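Local coordinates for protein formate dehydrogenase (Staphylococcus aureus, PDB 6TTB) that probably catalyses the NAD-dependent oxidation of formate to carbon dioxide, binding the cofactor in a Rossmann-type domain, at residues A148-M153 and V272-G277; V231-L236 and N255-D260; I245-P248 and E252-N255. One frame throughout, in Å; residues are numbered along the deposited sequence.

Contact 1: A148-M153 and V272-G277; sequences AEHAVM and VNTARG. With NAD (nicotinamide-adenine-dinucleotide), chain C.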
loop_
_atom_site.group_PDB
_atom_site.type_symbol
_atom_site.label_atom_id
_atom_site.label_comp_id
_atom_site.label_asym_id
_atom_site.label_seq_id
_atom_site.Cartn_x
_atom_site.Cartn_y
_atom_site.Cartn_z
ATOM N N ALA A 148 -12.040 -1.748 -2.862
ATOM C CA ALA A 148 -11.328 -2.898 -2.334
ATOM C C ALA A 148 -9.857 -2.714 -2.557
ATOM O O ALA A 148 -9.051 -2.903 -1.614
ATOM C CB ALA A 148 -11.777 -4.145 -2.979
ATOM N N GLU A 149 -9.500 -2.344 -3.814
ATOM C CA GLU A 149 -8.099 -2.114 -4.156
ATOM C C GLU A 149 -7.525 -1.109 -3.149
ATOM O O GLU A 149 -6.448 -1.295 -2.573
ATOM C CB GLU A 149 -7.957 -1.537 -5.553
ATOM C CG GLU A 149 -8.438 -2.409 -6.673
ATOM C CD GLU A 149 -8.231 -1.832 -8.093
ATOM O OE1 GLU A 149 -7.727 -0.719 -8.200
ATOM O OE2 GLU A 149 -8.532 -2.550 -9.113
ATOM N N HIS A 150 -8.229 -0.006 -2.941
ATOM C CA HIS A 150 -7.648 1.000 -2.071
ATOM C C HIS A 150 -7.381 0.396 -0.695
ATOM O O HIS A 150 -6.422 0.754 -0.026
ATOM C CB HIS A 150 -8.592 2.136 -1.930
ATOM C CG HIS A 150 -7.893 3.401 -1.689
ATOM N ND1 HIS A 150 -7.451 4.218 -2.741
ATOM C CD2 HIS A 150 -7.567 4.028 -0.536
ATOM C CE1 HIS A 150 -6.910 5.312 -2.225
ATOM N NE2 HIS A 150 -6.980 5.218 -0.871
ATOM N N ALA A 151 -8.263 -0.512 -0.244
ATOM C CA ALA A 151 -8.068 -0.998 1.123
ATOM C C ALA A 151 -6.864 -1.932 1.224
ATOM O O ALA A 151 -6.148 -1.902 2.210
ATOM C CB ALA A 151 -9.339 -1.605 1.736
ATOM N N VAL A 152 -6.683 -2.819 0.236
ATOM C CA VAL A 152 -5.589 -3.770 0.354
ATOM C C VAL A 152 -4.297 -3.002 0.203
ATOM O O VAL A 152 -3.337 -3.249 0.950
ATOM C CB VAL A 152 -5.717 -5.014 -0.563
ATOM C CG1 VAL A 152 -7.040 -5.720 -0.357
ATOM C CG2 VAL A 152 -5.639 -4.646 -1.951
ATOM N N MET A 153 -4.351 -1.923 -0.585
ATOM C CA MET A 153 -3.174 -1.062 -0.733
ATOM C C MET A 153 -2.811 -0.471 0.624
ATOM O O MET A 153 -1.648 -0.560 1.079
ATOM C CB MET A 153 -3.463 0.063 -1.693
ATOM C CG MET A 153 -2.393 1.062 -1.810
ATOM S SD MET A 153 -2.953 2.404 -2.908
ATOM C CE MET A 153 -3.971 3.377 -1.779
ATOM N N VAL A 272 -7.893 0.032 8.963
ATOM C CA VAL A 272 -8.108 0.612 7.660
ATOM C C VAL A 272 -9.586 0.790 7.497
ATOM O O VAL A 272 -10.363 -0.118 7.746
ATOM C CB VAL A 272 -7.520 -0.219 6.513
ATOM C CG1 VAL A 272 -8.129 0.141 5.167
ATOM C CG2 VAL A 272 -6.055 -0.002 6.434
ATOM N N ASN A 273 -9.945 1.999 7.108
ATOM C CA ASN A 273 -11.319 2.360 7.019
ATOM C C ASN A 273 -11.496 3.223 5.783
ATOM O O ASN A 273 -11.165 4.399 5.793
ATOM C CB ASN A 273 -11.782 3.053 8.266
ATOM C CG ASN A 273 -13.147 3.665 8.076
ATOM O OD1 ASN A 273 -13.907 3.224 7.186
ATOM N ND2 ASN A 273 -13.486 4.667 8.923
ATOM N N THR A 274 -11.996 2.585 4.735
ATOM C CA THR A 274 -12.436 3.234 3.558
ATOM C C THR A 274 -13.973 3.096 3.416
ATOM O O THR A 274 -14.502 3.044 2.265
ATOM C CB THR A 274 -11.894 2.420 2.411
ATOM O OG1 THR A 274 -12.264 1.046 2.693
ATOM C CG2 THR A 274 -10.410 2.627 2.251
ATOM N N ALA A 275 -14.681 2.908 4.560
ATOM C CA ALA A 275 -16.137 2.824 4.541
ATOM C C ALA A 275 -16.716 4.209 4.841
ATOM O O ALA A 275 -16.959 4.961 3.904
ATOM C CB ALA A 275 -16.661 1.722 5.408
ATOM N N ARG A 276 -16.857 4.603 6.111
ATOM C CA ARG A 276 -17.195 6.009 6.361
ATOM C C ARG A 276 -16.490 6.546 7.608
ATOM O O ARG A 276 -16.454 5.888 8.625
ATOM C CB ARG A 276 -18.708 6.346 6.338
ATOM C CG ARG A 276 -19.597 5.413 5.531
ATOM C CD ARG A 276 -20.487 6.115 4.527
ATOM N NE ARG A 276 -21.460 5.153 3.960
ATOM C CZ ARG A 276 -22.786 5.200 4.128
ATOM N NH1 ARG A 276 -23.328 6.164 4.849
ATOM N NH2 ARG A 276 -23.560 4.249 3.617
ATOM N N GLY A 277 -16.031 7.807 7.519
ATOM C CA GLY A 277 -15.319 8.491 8.586
ATOM C C GLY A 277 -15.887 8.225 9.976
ATOM O O GLY A 277 -15.115 7.936 10.906
HETATM P PA NAD C . -22.585 -3.919 1.430
HETATM O O1A NAD C . -24.001 -3.643 1.808
HETATM O O2A NAD C . -22.229 -4.917 0.344
HETATM O O5B NAD C . -21.699 -4.189 2.749
HETATM C C5B NAD C . -22.193 -3.881 4.069
HETATM C C4B NAD C . -22.341 -5.177 4.825
HETATM O O4B NAD C . -22.036 -4.905 6.206
HETATM C C3B NAD C . -23.750 -5.816 4.782
HETATM O O3B NAD C . -23.876 -6.997 3.992
HETATM C C2B NAD C . -24.118 -6.084 6.247
HETATM O O2B NAD C . -24.480 -7.426 6.495
HETATM C C1B NAD C . -22.891 -5.631 7.051
HETATM N N9A NAD C . -23.242 -4.831 8.230
HETATM C C8A NAD C . -24.479 -4.264 8.508
HETATM N N7A NAD C . -24.556 -3.743 9.710
HETATM C C5A NAD C . -23.339 -4.064 10.311
HETATM C C6A NAD C . -22.812 -3.849 11.617
HETATM N N6A NAD C . -23.483 -3.308 12.618
HETATM N N1A NAD C . -21.592 -4.378 11.890
HETATM C C2A NAD C . -20.917 -4.977 10.895
HETATM N N3A NAD C . -21.288 -5.197 9.631
HETATM C C4A NAD C . -22.517 -4.725 9.395
HETATM O O3 NAD C . -21.948 -2.558 1.023
HETATM P PN NAD C . -20.571 -2.449 0.295
HETATM O O1N NAD C . -20.885 -2.247 -1.164
HETATM O O2N NAD C . -19.698 -3.602 0.699
HETATM O O5D NAD C . -20.014 -1.077 0.952
HETATM C C5D NAD C . -19.149 -1.148 2.126
HETATM C C4D NAD C . -19.063 0.227 2.690
HETATM O O4D NAD C . -18.036 0.942 1.961
HETATM C C3D NAD C . -20.385 1.017 2.534
HETATM O O3D NAD C . -21.026 1.264 3.776
HETATM C C2D NAD C . -19.991 2.284 1.769
HETATM O O2D NAD C . -20.423 3.512 2.340
HETATM C C1D NAD C . -18.475 2.258 1.704
HETATM N N1N NAD C . -18.044 2.667 0.358
HETATM C C2N NAD C . -17.128 3.754 0.214
HETATM C C3N NAD C . -16.697 4.164 -1.068
HETATM C C7N NAD C . -15.506 5.111 -1.219
HETATM O O7N NAD C . -15.431 5.809 -2.229
HETATM N N7N NAD C . -14.562 5.138 -0.257
HETATM C C4N NAD C . -17.389 3.620 -2.213
HETATM C C5N NAD C . -18.318 2.570 -2.047
HETATM C C6N NAD C . -18.652 2.130 -0.751
#
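Ala151 presents its methyl to two side chains of 272-277: CB lies 4.0 Å from Val272 CG1 and 4.1 Å from Thr274 OG1, so one methyl meets an apolar branch and a hydroxyl. Val272 reaches the helix with CG1 because that branch stands anti to the backbone N (chi1 161°). One helical residue back, His150 meets the methyl of Thr274, Thr274 CG2 lying 4.2 Å from His150 CD2 and oblique to the ring; Met153 CE sits over the centre of one ring face, 3.5 Å above its plane. No hydrogen bond crosses between the segments, and 142 Å² is buried. This is helix packing against a Rossmann-type sheet: helix 144-160 lies against strand 269-273 and the loop that follows, where the chain leaves the parallel sheet for the NAD pocket. The helix also faces the second subunit, whose Arg160 donates from NE to His150 ND1 and forms a salt bridge with Glu149. Further on, an Asx turn bends the chain, Asn273 OD1 accepting from Ala275 N at 2.8 Å. Next to this turn, Thr274 O accepts from the carboxamide N7N of NAD in a nearly straight bond (3.3 Å, 171°). Arg276 NE donates to the ribose hydroxyl O2D of NAD at 167°, the atom lying at the guanidinium edge, while NH1 is salt-bridged to Asp122.

Contact 2: V231-L236 and N255-D260; sequences VSFDEL and NLFDKD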
loop_
_atom_site.group_PDB
_atom_site.type_symbol
_atom_site.label_atom_id
_atom_site.label_comp_id
_atom_site.label_asym_id
_atom_site.label_seq_id
_atom_site.Cartn_x
_atom_site.Cartn_y
_atom_site.Cartn_z
ATOM N N VAL A 231 -16.452 -14.840 12.399
ATOM C CA VAL A 231 -15.946 -14.696 13.753
ATOM C C VAL A 231 -16.811 -13.655 14.447
ATOM O O VAL A 231 -17.360 -12.785 13.780
ATOM C CB VAL A 231 -14.483 -14.267 13.694
ATOM C CG1 VAL A 231 -14.262 -12.875 14.219
ATOM C CG2 VAL A 231 -13.577 -15.236 14.371
ATOM N N SER A 232 -16.941 -13.738 15.775
ATOM C CA SER A 232 -17.662 -12.665 16.461
ATOM C C SER A 232 -16.906 -11.334 16.359
ATOM O O SER A 232 -15.666 -11.273 16.173
ATOM C CB SER A 232 -17.970 -12.999 17.878
ATOM O OG SER A 232 -16.777 -12.984 18.703
ATOM N N PHE A 233 -17.633 -10.273 16.671
ATOM C CA PHE A 233 -17.061 -8.950 16.709
ATOM C C PHE A 233 -16.053 -8.887 17.839
ATOM O O PHE A 233 -14.886 -8.542 17.645
ATOM C CB PHE A 233 -18.160 -7.947 16.964
ATOM C CG PHE A 233 -17.653 -6.543 16.986
ATOM C CD1 PHE A 233 -17.236 -5.911 15.811
ATOM C CD2 PHE A 233 -17.607 -5.839 18.165
ATOM C CE1 PHE A 233 -16.738 -4.629 15.829
ATOM C CE2 PHE A 233 -17.210 -4.503 18.157
ATOM C CZ PHE A 233 -16.734 -3.916 17.000
ATOM N N ASP A 234 -16.489 -9.294 19.018
ATOM C CA ASP A 234 -15.549 -9.324 20.113
ATOM C C ASP A 234 -14.246 -9.830 19.521
ATOM O O ASP A 234 -13.180 -9.251 19.704
ATOM C CB ASP A 234 -16.063 -10.204 21.264
ATOM N N GLU A 235 -14.361 -10.943 18.810
ATOM C CA GLU A 235 -13.225 -11.768 18.512
ATOM C C GLU A 235 -12.443 -11.077 17.390
ATOM O O GLU A 235 -11.231 -10.937 17.467
ATOM C CB GLU A 235 -13.770 -13.132 18.119
ATOM C CG GLU A 235 -12.736 -14.079 17.540
ATOM C CD GLU A 235 -11.648 -14.456 18.514
ATOM O OE1 GLU A 235 -11.649 -13.857 19.640
ATOM O OE2 GLU A 235 -10.765 -15.316 18.140
ATOM N N LEU A 236 -13.166 -10.582 16.377
ATOM C CA LEU A 236 -12.490 -9.858 15.327
ATOM C C LEU A 236 -11.591 -8.801 15.960
ATOM O O LEU A 236 -10.431 -8.679 15.594
ATOM C CB LEU A 236 -13.516 -9.189 14.429
ATOM C CG LEU A 236 -13.008 -8.795 13.062
ATOM C CD1 LEU A 236 -13.416 -9.869 12.060
ATOM C CD2 LEU A 236 -13.613 -7.483 12.662
ATOM N N ASN A 255 -19.912 5.794 15.325
ATOM C CA ASN A 255 -19.000 5.903 16.445
ATOM C C ASN A 255 -18.654 4.555 17.103
ATOM O O ASN A 255 -18.158 4.542 18.216
ATOM C CB ASN A 255 -19.541 6.805 17.513
ATOM C CG ASN A 255 -18.397 7.541 18.161
ATOM O OD1 ASN A 255 -17.527 8.068 17.459
ATOM N ND2 ASN A 255 -18.352 7.560 19.470
ATOM N N LEU A 256 -18.782 3.430 16.360
ATOM C CA LEU A 256 -18.514 2.108 16.904
ATOM C C LEU A 256 -17.088 1.981 17.367
ATOM O O LEU A 256 -16.860 1.334 18.319
ATOM C CB LEU A 256 -18.798 1.024 15.874
ATOM C CG LEU A 256 -18.486 -0.401 16.367
ATOM C CD1 LEU A 256 -19.092 -0.666 17.786
ATOM C CD2 LEU A 256 -18.932 -1.455 15.361
ATOM N N PHE A 257 -16.117 2.404 16.585
ATOM C CA PHE A 257 -14.720 2.216 17.016
ATOM C C PHE A 257 -14.315 3.424 17.837
ATOM O O PHE A 257 -13.832 4.383 17.244
ATOM C CB PHE A 257 -13.808 2.063 15.805
ATOM C CG PHE A 257 -13.902 0.741 15.119
ATOM C CD1 PHE A 257 -14.985 0.430 14.312
ATOM C CD2 PHE A 257 -12.908 -0.212 15.277
ATOM C CE1 PHE A 257 -15.123 -0.850 13.768
ATOM C CE2 PHE A 257 -13.022 -1.470 14.674
ATOM C CZ PHE A 257 -14.125 -1.775 13.905
ATOM N N ASP A 258 -14.866 3.497 19.076
ATOM C CA ASP A 258 -14.633 4.605 20.023
ATOM C C ASP A 258 -13.414 4.297 20.869
ATOM O O ASP A 258 -12.650 3.422 20.520
ATOM C CB ASP A 258 -15.823 4.887 20.951
ATOM C CG ASP A 258 -16.371 3.646 21.675
ATOM O OD1 ASP A 258 -15.925 2.547 21.340
ATOM O OD2 ASP A 258 -17.320 3.802 22.561
ATOM N N LYS A 259 -13.244 4.998 21.989
ATOM C CA LYS A 259 -12.070 4.721 22.805
ATOM C C LYS A 259 -12.069 3.249 23.204
ATOM O O LYS A 259 -11.014 2.600 23.232
ATOM C CB LYS A 259 -11.922 5.584 24.045
ATOM C CG LYS A 259 -10.621 5.227 24.764
ATOM C CD LYS A 259 -10.369 5.730 26.255
ATOM C CE LYS A 259 -9.022 5.216 26.772
ATOM N NZ LYS A 259 -8.380 6.100 27.790
ATOM N N ASP A 260 -13.275 2.713 23.425
ATOM C CA ASP A 260 -13.427 1.428 24.093
ATOM C C ASP A 260 -12.965 0.299 23.212
ATOM O O ASP A 260 -12.196 -0.572 23.670
ATOM C CB ASP A 260 -14.879 1.134 24.358
ATOM C CG ASP A 260 -15.322 1.744 25.673
ATOM O OD1 ASP A 260 -14.408 2.121 26.496
ATOM O OD2 ASP A 260 -16.553 1.831 25.888
#
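At the adenine-side flank of the Rossmann-type domain, Phe233 at the start of helix 233-239 meets Leu256 and Phe257, which lie in the loop leading to helix 259-264. The side chain of Leu256 is about 5 Å from bound NAD, so this apolar group borders the cofactor pocket. Phe233 and Leu256 approach from opposite directions across a wide backbone gap: their CA atoms, the nearest pair between the segments, are 11.2 Å apart. Both side chains are thrown outward to bridge it, each with CG anti to its own backbone nitrogen (chi1 -179° for Phe233, 178° for Leu256). The outer end of the phenyl ring does the touching, Phe233 CZ lying 3.7 Å from Leu256 CD2 and 4.0 Å from Leu256 CG, with the methyl oblique to the ring. Phe257 contributes its own ring end, CZ coming to 4.3 Å from Phe233 CE1. That carbon lies near the plane of the Phe233 ring, at its edge, whereas Phe233 CE1 stands oblique to the Phe257 ring. Phe257 has the backbone angles of an inverse gamma turn, though the closing bond is weak and doubtful, and its ring also packs on Ile279 and Val280. Phe194 of strand 190-194 touches both Phe233, with ring planes at about 55°, and Leu256, joining the two segments through the sheet. Each segment leads into a helix: Ser232 occupies one N-cap position, Asp258 the other, where its bond to Asp260 N is weak. Since no hydrogen bond or ion pair links 231-236 to 255-260 and their mutual burial is a modest 116 Å², the association rests on shape and dispersion between aliphatic and aromatic carbons.

Contact 3: I245-P248 and E252-N255; sequences IHAP and ETDN. With NAD (nicotinamide-adenine-dinucleotide), chain C.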
loop_
_atom_site.group_PDB
_atom_site.type_symbol
_atom_site.label_atom_id
_atom_site.label_comp_id
_atom_site.label_asym_id
_atom_site.label_seq_id
_atom_site.Cartn_x
_atom_site.Cartn_y
_atom_site.Cartn_z
ATOM N N ILE A 245 -12.553 -2.011 7.382
ATOM C CA ILE A 245 -13.972 -1.737 7.619
ATOM C C ILE A 245 -14.690 -1.674 6.294
ATOM O O ILE A 245 -14.313 -0.883 5.415
ATOM C CB ILE A 245 -14.110 -0.380 8.310
ATOM C CG1 ILE A 245 -13.150 -0.249 9.498
ATOM C CG2 ILE A 245 -15.542 -0.054 8.619
ATOM C CD1 ILE A 245 -13.688 -0.530 10.844
ATOM N N HIS A 246 -15.752 -2.442 6.175
ATOM C CA HIS A 246 -16.567 -2.418 4.960
ATOM C C HIS A 246 -18.022 -2.454 5.334
ATOM O O HIS A 246 -18.795 -3.171 4.713
ATOM C CB HIS A 246 -16.148 -3.530 3.939
ATOM C CG HIS A 246 -14.701 -3.400 3.591
ATOM N ND1 HIS A 246 -14.245 -2.357 2.808
ATOM C CD2 HIS A 246 -13.589 -3.960 4.176
ATOM C CE1 HIS A 246 -12.934 -2.414 2.754
ATOM N NE2 HIS A 246 -12.507 -3.392 3.608
ATOM N N ALA A 247 -18.352 -1.717 6.397
ATOM C CA ALA A 247 -19.691 -1.685 6.960
ATOM C C ALA A 247 -20.331 -0.332 6.637
ATOM O O ALA A 247 -19.632 0.683 6.527
ATOM C CB ALA A 247 -19.593 -1.898 8.453
ATOM N N PRO A 248 -21.679 -0.252 6.487
ATOM C CA PRO A 248 -22.341 1.029 6.180
ATOM C C PRO A 248 -22.343 1.873 7.446
ATOM O O PRO A 248 -21.897 1.418 8.492
ATOM C CB PRO A 248 -23.763 0.631 5.711
ATOM C CG PRO A 248 -23.660 -0.862 5.442
ATOM C CD PRO A 248 -22.623 -1.375 6.451
ATOM N N GLU A 252 -25.612 1.451 14.374
ATOM C CA GLU A 252 -24.787 0.560 15.171
ATOM C C GLU A 252 -23.304 0.795 14.936
ATOM O O GLU A 252 -22.485 0.453 15.775
ATOM C CB GLU A 252 -25.099 -0.876 14.851
ATOM C CG GLU A 252 -25.726 -1.492 16.039
ATOM C CD GLU A 252 -26.541 -2.672 15.694
ATOM O OE1 GLU A 252 -27.158 -2.661 14.620
ATOM O OE2 GLU A 252 -26.487 -3.614 16.461
ATOM N N THR A 253 -22.974 1.238 13.728
ATOM C CA THR A 253 -21.599 1.469 13.346
ATOM C C THR A 253 -21.244 2.920 13.654
ATOM O O THR A 253 -20.067 3.242 13.780
ATOM C CB THR A 253 -21.341 1.045 11.907
ATOM O OG1 THR A 253 -21.797 2.118 11.051
ATOM C CG2 THR A 253 -21.979 -0.301 11.559
ATOM N N ASP A 254 -22.282 3.766 13.866
ATOM C CA ASP A 254 -22.041 5.138 14.252
ATOM C C ASP A 254 -21.075 5.160 15.469
ATOM O O ASP A 254 -21.310 4.498 16.479
ATOM C CB ASP A 254 -23.356 5.840 14.454
ATOM C CG ASP A 254 -23.173 7.311 14.677
ATOM O OD1 ASP A 254 -22.000 7.745 14.810
ATOM O OD2 ASP A 254 -24.183 8.019 14.708
ATOM N N ASN A 255 -19.912 5.794 15.325
ATOM C CA ASN A 255 -19.000 5.903 16.445
ATOM C C ASN A 255 -18.654 4.555 17.103
ATOM O O ASN A 255 -18.158 4.542 18.216
ATOM C CB ASN A 255 -19.541 6.805 17.513
ATOM C CG ASN A 255 -18.397 7.541 18.161
ATOM O OD1 ASN A 255 -17.527 8.068 17.459
ATOM N ND2 ASN A 255 -18.352 7.560 19.470
HETATM P PA NAD C . -22.585 -3.919 1.430
HETATM O O1A NAD C . -24.001 -3.643 1.808
HETATM O O2A NAD C . -22.229 -4.917 0.344
HETATM O O5B NAD C . -21.699 -4.189 2.749
HETATM C C5B NAD C . -22.193 -3.881 4.069
HETATM C C4B NAD C . -22.341 -5.177 4.825
HETATM O O4B NAD C . -22.036 -4.905 6.206
HETATM C C3B NAD C . -23.750 -5.816 4.782
HETATM O O3B NAD C . -23.876 -6.997 3.992
HETATM C C2B NAD C . -24.118 -6.084 6.247
HETATM O O2B NAD C . -24.480 -7.426 6.495
HETATM C C1B NAD C . -22.891 -5.631 7.051
HETATM N N9A NAD C . -23.242 -4.831 8.230
HETATM C C8A NAD C . -24.479 -4.264 8.508
HETATM N N7A NAD C . -24.556 -3.743 9.710
HETATM C C5A NAD C . -23.339 -4.064 10.311
HETATM C C6A NAD C . -22.812 -3.849 11.617
HETATM N N6A NAD C . -23.483 -3.308 12.618
HETATM N N1A NAD C . -21.592 -4.378 11.890
HETATM C C2A NAD C . -20.917 -4.977 10.895
HETATM N N3A NAD C . -21.288 -5.197 9.631
HETATM C C4A NAD C . -22.517 -4.725 9.395
HETATM O O3 NAD C . -21.948 -2.558 1.023
HETATM P PN NAD C . -20.571 -2.449 0.295
HETATM O O1N NAD C . -20.885 -2.247 -1.164
HETATM O O2N NAD C . -19.698 -3.602 0.699
HETATM O O5D NAD C . -20.014 -1.077 0.952
HETATM C C5D NAD C . -19.149 -1.148 2.126
HETATM C C4D NAD C . -19.063 0.227 2.690
HETATM O O4D NAD C . -18.036 0.942 1.961
HETATM C C3D NAD C . -20.385 1.017 2.534
HETATM O O3D NAD C . -21.026 1.264 3.776
HETATM C C2D NAD C . -19.991 2.284 1.769
HETATM O O2D NAD C . -20.423 3.512 2.340
HETATM C C1D NAD C . -18.475 2.258 1.704
HETATM N N1N NAD C . -18.044 2.667 0.358
HETATM C C2N NAD C . -17.128 3.754 0.214
HETATM C C3N NAD C . -16.697 4.164 -1.068
HETATM C C7N NAD C . -15.506 5.111 -1.219
HETATM O O7N NAD C . -15.431 5.809 -2.229
HETATM N N7N NAD C . -14.562 5.138 -0.257
HETATM C C4N NAD C . -17.389 3.620 -2.213
HETATM C C5N NAD C . -18.318 2.570 -2.047
HETATM C C6N NAD C . -18.652 2.130 -0.751
#
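Pro248 and Thr253 lie across the loop from each other, their CA atoms, the nearest such pair, 7.2 Å apart. Thr253 spans the gap with its hydroxyl: OG1 donates to Pro248 O at 2.7 Å, in the carbonyl plane and on a lone pair, with a C=O...OG1 angle of 138°. A chi1 of 81° sets OG1 between the backbone N and the carbonyl carbon, where it also accepts from Thr250 N, so two bonds fix the rotation of the side chain. Its methyl is left facing Ala247, CG2 to CB 4.2 Å. The loop follows strand 242-245 of the Rossmann-type sheet and forms one wall of the NAD pocket. Here Ala247 CB lies 3.9 Å from N3A of the adenine, Thr253 CG2 lies 3.5 Å from the exocyclic N6A, and Glu252 CB also approaches N6A. Pro248 packs on the adenosine ribose, its CD 3.5 Å from C5B of NAD. A weak bond from NAD O3D to Ala247 O is doubtful, since the position of O3D is uncertain. Upstream, His246 NE2 is hydrogen-bonded to Thr244 OG1.

How the contacts relate
From the N terminus, helix 144-160 supplies the first half of contact 1, whose partner follows after 118 intervening residues, on strand 269-273 and the loop after it. Within that long loop, contact 2 starts at 231-236, and contact 3 runs from the last residue of strand 242-245 into the loop that follows. Contact 3 ends at Asn255, where the second segment of contact 2 begins, so it lies within the span of contact 2, sharing Asn255 with it, and contact 2 lies inside contact 1; none cross. Contacts 1 and 3 join through neighbouring strands, Val272 O to Ile245 N at 2.9 Å, and both touch NAD. Contacts 2 and 3 meet where Phe257 packs on Ile245. Contacts 1 and 2 do not touch, their centres being about 17 Å apart.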